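Local coordinates for protein uronate isomerase (Caulobacter crescentus, PDB 2Q01) that interconverts D-glucuronate and D-fructuronate, and likewise D-galacturonate and D-tagaturonate, as an isomerase of the metallo-dependent hydrolase superfamily, at residues 120-125 / 421-426; 391-396 / 429-434. All blocks are in the same frame, centred on the assembly; numbering follows the deposited sequence. Where two conformers were deposited one is given.

Contact 1: residues 120-125 / 421-426; sequences NHVFSQ and AFLSIP
V122, on helix 114-126, drives its two methyl groups against L423, in the turn that leads into helix 425-445. It has the most surface buried of any residue here, and the backbones come nearest each other at V122 and S424, whose CA atoms are 6.4 Å apart. The two methyls meet different parts of L423. CG1, anti to the backbone N (chi1 177°), meets the L423 side chain, with V122 CG1 3.9 Å from L423 CD2; the two side chains cross at about a right angle. CG2, on the branch beside the backbone N, lies against the polar backbone of the turn, V122 CG2 being 3.4 Å from L423 O. A further approach of this methyl to the S424 hydroxyl is doubtful, because that side chain adopts two conformations.

One residue earlier, H121 extends its imidazole toward the start of the second helix. The outer end of the ring reaches the carbonyl of P426, which lies obliquely to the ring, and H121 NE2 is 4.1 Å from P426 C, a packing distance. Within its own helix, one ring face is covered by Q125, whose CG sits 3.8 Å above the ring plane, offset toward the rim. Beyond P426 the H121 side chain also touches A427, farther along helix 425-445.

L423 is shared with neighbouring parts of the fold, touching F127 in a loop and L159 on helix 156-162. The contact thus seats helix 114-126 against the entry to helix 425-445, and four of its five touching residues are buried. With a methyl and an imidazole resting against backbone carbonyls, the chemistry implies attachment by shape and van der Waals packing, without directional bonds between the two segments.

Contact 2: residues 391-396 / 429-434; sequences DSPEGM and HDVARR
This is a small, buried, apolar helix-helix contact, in which the first turn of helix 393-407 packs against the early part of helix 425-445. M396 and V431 carry it, their side chains crossing at about a right angle. M396 starts with CG beside the backbone N (chi1 -49°) and is extended from there, which takes the sulfur across to the other helix: M396 SD is 4.1 Å from V431 CG1. The sulfur also lies over the backbone at A432, with M396 SD 4.2 Å from A432 CA, consistent with the small side chain there. P393 adds its ring carbon CD, 4.4 Å from the same V431 CG1, so one valine methyl meets both partners.

Helix 393-407 is opened by an N-cap: S392, just before P393, accepts the backbone N-H of G395 on its hydroxyl, G395 N to S392 OG being 3.3 Å with a bent N-H...O angle of 138°. S392 OG also bonds to E405 of a second subunit, and E394 forms salt bridges with R442 and R448 of that subunit. The start of this helix therefore faces V431 and A432 through P393 and M396, while S392 and E394 engage another copy of the enzyme.

On another side of helix 425-445, D430 and R434 form an i to i+4 salt bridge. R434 NE lies 2.9 Å from D430 OD1, which is met on its syn side but 27° out of the carboxylate plane, and the carboxylate oxygen lies in the guanidinium plane. D430 OD1 has a second cationic partner in R13, and its OD2 bonds to the hydroxyl of Y29. V431 itself is covered further by V117 and W118 of helix 114-126.

The centres of contacts 1 and 2 lie about 14 Å apart, and both use helix 425-445: contact 1 at its beginning, contact 2 from about one turn on. Along the chain the order is 120-125, 391-396, 421-426, 429-434, so the two pairings interleave. Contact 1 spans almost 300 residues, whereas contact 2 joins parts of the chain only 33 residues apart. They touch directly where H121 CE1 packs 3.8 Å from D430 CB. Helix 425-445 thus connects the early helix 114-126 with the later helix 393-407, whose start faces a second subunit, within a chain belonging to a TIM-barrel clan.

Contact 1: residues 120-125 / 421-426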
loop_
_atom_site.group_PDB
_atom_site.type_symbol
_atom_site.label_atom_id
_atom_site.label_comp_id
_atom_site.label_asym_id
_atom_site.label_seq_id
_atom_site.Cartn_x
_atom_site.Cartn_y
_atom_site.Cartn_z
ATOM N N ASN B 120 -19.606 -18.594 11.466
ATOM C CA ASN B 120 -20.831 -19.074 10.823
ATOM C C ASN B 120 -20.635 -20.379 10.057
ATOM O O ASN B 120 -21.581 -21.145 9.903
ATOM C CB ASN B 120 -21.470 -17.999 9.938
ATOM C CG ASN B 120 -22.145 -16.892 10.753
ATOM O OD1 ASN B 120 -22.760 -17.145 11.793
ATOM N ND2 ASN B 120 -22.038 -15.660 10.269
ATOM N N HIS B 121 -19.410 -20.625 9.591
ATOM C CA HIS B 121 -19.020 -21.927 9.055
ATOM C C HIS B 121 -19.079 -22.970 10.170
ATOM O O HIS B 121 -19.635 -24.045 9.977
ATOM C CB HIS B 121 -17.620 -21.852 8.432
ATOM C CG HIS B 121 -17.163 -23.116 7.760
ATOM N ND1 HIS B 121 -16.860 -23.172 6.417
ATOM C CD2 HIS B 121 -16.915 -24.355 8.250
ATOM C CE1 HIS B 121 -16.471 -24.396 6.103
ATOM N NE2 HIS B 121 -16.499 -25.135 7.197
ATOM N N VAL B 122 -18.525 -22.642 11.334
ATOM C CA VAL B 122 -18.532 -23.550 12.488
ATOM C C VAL B 122 -19.965 -23.835 12.961
ATOM O O VAL B 122 -20.324 -24.985 13.214
ATOM C CB VAL B 122 -17.663 -23.003 13.658
ATOM C CG1 VAL B 122 -17.741 -23.908 14.878
ATOM C CG2 VAL B 122 -16.218 -22.870 13.224
ATOM N N PHE B 123 -20.782 -22.788 13.040
ATOM C CA PHE B 123 -22.160 -22.908 13.506
ATOM C C PHE B 123 -23.019 -23.746 12.570
ATOM O O PHE B 123 -23.774 -24.595 13.029
ATOM C CB PHE B 123 -22.808 -21.532 13.691
ATOM C CG PHE B 123 -22.221 -20.714 14.810
ATOM C CD1 PHE B 123 -22.287 -19.326 14.767
ATOM C CD2 PHE B 123 -21.610 -21.319 15.902
ATOM C CE1 PHE B 123 -21.755 -18.552 15.796
ATOM C CE2 PHE B 123 -21.072 -20.554 16.931
ATOM C CZ PHE B 123 -21.146 -19.169 16.878
ATOM N N SER B 124 -22.885 -23.515 11.265
ATOM C CA SER B 124 -23.734 -24.172 10.270
ATOM C C SER B 124 -23.221 -25.525 9.784
ATOM O O SER B 124 -24.022 -26.425 9.528
ATOM C CB SER B 124 -23.983 -23.253 9.074
ATOM O OG SER B 124 -22.792 -23.047 8.341
ATOM N N GLN B 125 -21.902 -25.668 9.648
ATOM C CA GLN B 125 -21.322 -26.910 9.121
ATOM C C GLN B 125 -20.892 -27.902 10.202
ATOM O O GLN B 125 -21.030 -29.109 10.020
ATOM C CB GLN B 125 -20.136 -26.630 8.184
ATOM C CG GLN B 125 -20.401 -25.615 7.077
ATOM C CD GLN B 125 -21.394 -26.110 6.052
ATOM O OE1 GLN B 125 -22.376 -25.434 5.752
ATOM N NE2 GLN B 125 -21.148 -27.300 5.511
ATOM N N ALA B 421 -7.728 -22.030 17.701
ATOM C CA ALA B 421 -9.108 -22.494 17.547
ATOM C C ALA B 421 -9.182 -23.659 16.561
ATOM O O ALA B 421 -9.084 -23.476 15.348
ATOM C CB ALA B 421 -10.019 -21.346 17.114
ATOM N N PHE B 422 -9.340 -24.859 17.107
ATOM C CA PHE B 422 -9.278 -26.088 16.333
ATOM C C PHE B 422 -10.481 -26.261 15.409
ATOM O O PHE B 422 -10.331 -26.716 14.276
ATOM C CB PHE B 422 -9.148 -27.286 17.275
ATOM C CG PHE B 422 -9.127 -28.612 16.577
ATOM C CD1 PHE B 422 -8.069 -28.960 15.740
ATOM C CD2 PHE B 422 -10.161 -29.520 16.765
ATOM C CE1 PHE B 422 -8.047 -30.190 15.092
ATOM C CE2 PHE B 422 -10.147 -30.753 16.124
ATOM C CZ PHE B 422 -9.087 -31.089 15.285
ATOM N N LEU B 423 -11.660 -25.876 15.894
ATOM C CA LEU B 423 -12.908 -26.003 15.138
ATOM C C LEU B 423 -13.008 -25.077 13.928
ATOM O O LEU B 423 -13.818 -25.316 13.024
ATOM C CB LEU B 423 -14.105 -25.775 16.055
ATOM C CG LEU B 423 -14.801 -27.030 16.577
ATOM C CD1 LEU B 423 -13.981 -27.744 17.643
ATOM C CD2 LEU B 423 -16.145 -26.633 17.127
ATOM N N SER B 424 -12.186 -24.031 13.922
ATOM C CA SER B 424 -12.144 -23.074 12.823
ATOM C C SER B 424 -11.190 -23.517 11.712
ATOM O O SER B 424 -11.126 -22.883 10.664
ATOM C CB SER B 424 -11.744 -21.687 13.337
ATOM O OG SER B 424 -12.734 -21.147 14.196
ATOM N N ILE B 425 -10.445 -24.599 11.944
ATOM C CA ILE B 425 -9.466 -25.096 10.955
ATOM C C ILE B 425 -10.073 -25.415 9.576
ATOM O O ILE B 425 -9.600 -24.856 8.578
ATOM C CB ILE B 425 -8.542 -26.234 11.512
ATOM C CG1 ILE B 425 -7.542 -25.664 12.522
ATOM C CG2 ILE B 425 -7.804 -26.964 10.392
ATOM C CD1 ILE B 425 -6.615 -26.709 13.126
ATOM N N PRO B 426 -11.119 -26.284 9.507
ATOM C CA PRO B 426 -11.787 -26.456 8.209
ATOM C C PRO B 426 -12.435 -25.184 7.641
ATOM O O PRO B 426 -12.429 -25.000 6.427
ATOM C CB PRO B 426 -12.845 -27.526 8.493
ATOM C CG PRO B 426 -13.061 -27.472 9.950
ATOM C CD PRO B 426 -11.726 -27.163 10.526
#

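Contact 2: residues 391-396 / 429-434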
loop_
_atom_site.group_PDB
_atom_site.type_symbol
_atom_site.label_atom_id
_atom_site.label_comp_id
_atom_site.label_asym_id
_atom_site.label_seq_id
_atom_site.Cartn_x
_atom_site.Cartn_y
_atom_site.Cartn_z
ATOM N N ASP B 391 -4.838 -12.452 7.163
ATOM C CA ASP B 391 -5.424 -13.764 6.926
ATOM C C ASP B 391 -6.952 -13.578 6.852
ATOM O O ASP B 391 -7.678 -13.738 7.844
ATOM C CB ASP B 391 -4.979 -14.715 8.049
ATOM C CG ASP B 391 -5.703 -16.050 8.035
ATOM O OD1 ASP B 391 -6.020 -16.578 6.946
ATOM O OD2 ASP B 391 -5.951 -16.574 9.141
ATOM N N SER B 392 -7.419 -13.221 5.658
ATOM C CA SER B 392 -8.771 -12.722 5.454
ATOM C C SER B 392 -9.056 -12.584 3.948
ATOM O O SER B 392 -8.111 -12.461 3.169
ATOM C CB SER B 392 -8.906 -11.367 6.149
ATOM O OG SER B 392 -8.067 -10.401 5.547
ATOM N N PRO B 393 -10.350 -12.625 3.531
ATOM C CA PRO B 393 -10.753 -12.460 2.124
ATOM C C PRO B 393 -10.049 -11.333 1.351
ATOM O O PRO B 393 -9.465 -11.590 0.293
ATOM C CB PRO B 393 -12.254 -12.180 2.232
ATOM C CG PRO B 393 -12.676 -12.962 3.412
ATOM C CD PRO B 393 -11.526 -12.891 4.387
ATOM N N GLU B 394 -10.096 -10.112 1.879
ATOM C CA GLU B 394 -9.390 -8.979 1.270
ATOM C C GLU B 394 -7.864 -9.095 1.339
ATOM O O GLU B 394 -7.167 -8.647 0.434
ATOM C CB GLU B 394 -9.853 -7.651 1.879
ATOM C CG GLU B 394 -10.558 -6.721 0.900
ATOM C CD GLU B 394 -11.942 -7.196 0.496
ATOM O OE1 GLU B 394 -12.859 -7.156 1.344
ATOM O OE2 GLU B 394 -12.115 -7.588 -0.676
ATOM N N GLY B 395 -7.355 -9.702 2.408
ATOM C CA GLY B 395 -5.918 -9.820 2.629
ATOM C C GLY B 395 -5.262 -10.845 1.729
ATOM O O GLY B 395 -4.228 -10.566 1.117
ATOM N N MET B 396 -5.857 -12.030 1.647
ATOM C CA MET B 396 -5.340 -13.088 0.788
ATOM C C MET B 396 -5.370 -12.671 -0.679
ATOM O O MET B 396 -4.467 -13.000 -1.447
ATOM C CB MET B 396 -6.139 -14.378 0.985
ATOM C CG MET B 396 -6.318 -14.781 2.439
ATOM S SD MET B 396 -7.449 -16.171 2.642
ATOM C CE MET B 396 -6.957 -16.776 4.254
ATOM N N HIS B 429 -9.436 -23.029 6.122
ATOM C CA HIS B 429 -8.950 -23.662 4.899
ATOM C C HIS B 429 -9.940 -23.561 3.750
ATOM O O HIS B 429 -9.526 -23.446 2.604
ATOM C CB HIS B 429 -8.562 -25.117 5.149
ATOM C CG HIS B 429 -7.133 -25.290 5.551
ATOM N ND1 HIS B 429 -6.698 -25.106 6.844
ATOM C CD2 HIS B 429 -6.037 -25.614 4.827
ATOM C CE1 HIS B 429 -5.395 -25.312 6.901
ATOM N NE2 HIS B 429 -4.970 -25.626 5.692
ATOM N N ASP B 430 -11.236 -23.589 4.062
ATOM C CA ASP B 430 -12.282 -23.366 3.064
ATOM C C ASP B 430 -12.225 -21.961 2.469
ATOM O O ASP B 430 -12.362 -21.800 1.253
ATOM C CB ASP B 430 -13.671 -23.618 3.646
ATOM C CG ASP B 430 -14.710 -23.843 2.571
ATOM O OD1 ASP B 430 -15.511 -22.923 2.302
ATOM O OD2 ASP B 430 -14.705 -24.936 1.972
ATOM N N VAL B 431 -12.026 -20.955 3.326
ATOM C CA VAL B 431 -11.854 -19.558 2.897
ATOM C C VAL B 431 -10.647 -19.418 1.961
ATOM O O VAL B 431 -10.733 -18.759 0.928
ATOM C CB VAL B 431 -11.705 -18.608 4.120
ATOM C CG1 VAL B 431 -11.272 -17.196 3.710
ATOM C CG2 VAL B 431 -12.986 -18.542 4.890
ATOM N N ALA B 432 -9.539 -20.066 2.322
ATOM C CA ALA B 432 -8.327 -20.081 1.492
ATOM C C ALA B 432 -8.602 -20.632 0.104
ATOM O O ALA B 432 -8.157 -20.069 -0.892
ATOM C CB ALA B 432 -7.251 -20.902 2.161
ATOM N N ARG B 433 -9.351 -21.729 0.055
ATOM C CA ARG B 433 -9.684 -22.410 -1.196
ATOM C C ARG B 433 -10.624 -21.616 -2.114
ATOM O O ARG B 433 -10.448 -21.632 -3.331
ATOM C CB ARG B 433 -10.231 -23.801 -0.893
ATOM C CG ARG B 433 -9.163 -24.725 -0.317
ATOM C CD ARG B 433 -9.731 -25.967 0.354
ATOM N NE ARG B 433 -8.641 -26.757 0.924
ATOM C CZ ARG B 433 -8.726 -28.026 1.309
ATOM N NH1 ARG B 433 -9.865 -28.700 1.208
ATOM N NH2 ARG B 433 -7.652 -28.628 1.796
ATOM N N ARG B 434 -11.585 -20.899 -1.530
ATOM C CA ARG B 434 -12.528 -20.075 -2.296
ATOM C C ARG B 434 -11.899 -18.817 -2.860
ATOM O O ARG B 434 -12.190 -18.439 -3.996
ATOM C CB ARG B 434 -13.729 -19.687 -1.438
ATOM C CG ARG B 434 -14.595 -20.860 -1.075
ATOM C CD ARG B 434 -15.766 -20.475 -0.208
ATOM N NE ARG B 434 -16.617 -21.641 -0.028
ATOM C CZ ARG B 434 -17.711 -21.888 -0.740
ATOM N NH1 ARG B 434 -18.400 -22.991 -0.512
ATOM N NH2 ARG B 434 -18.121 -21.028 -1.663
#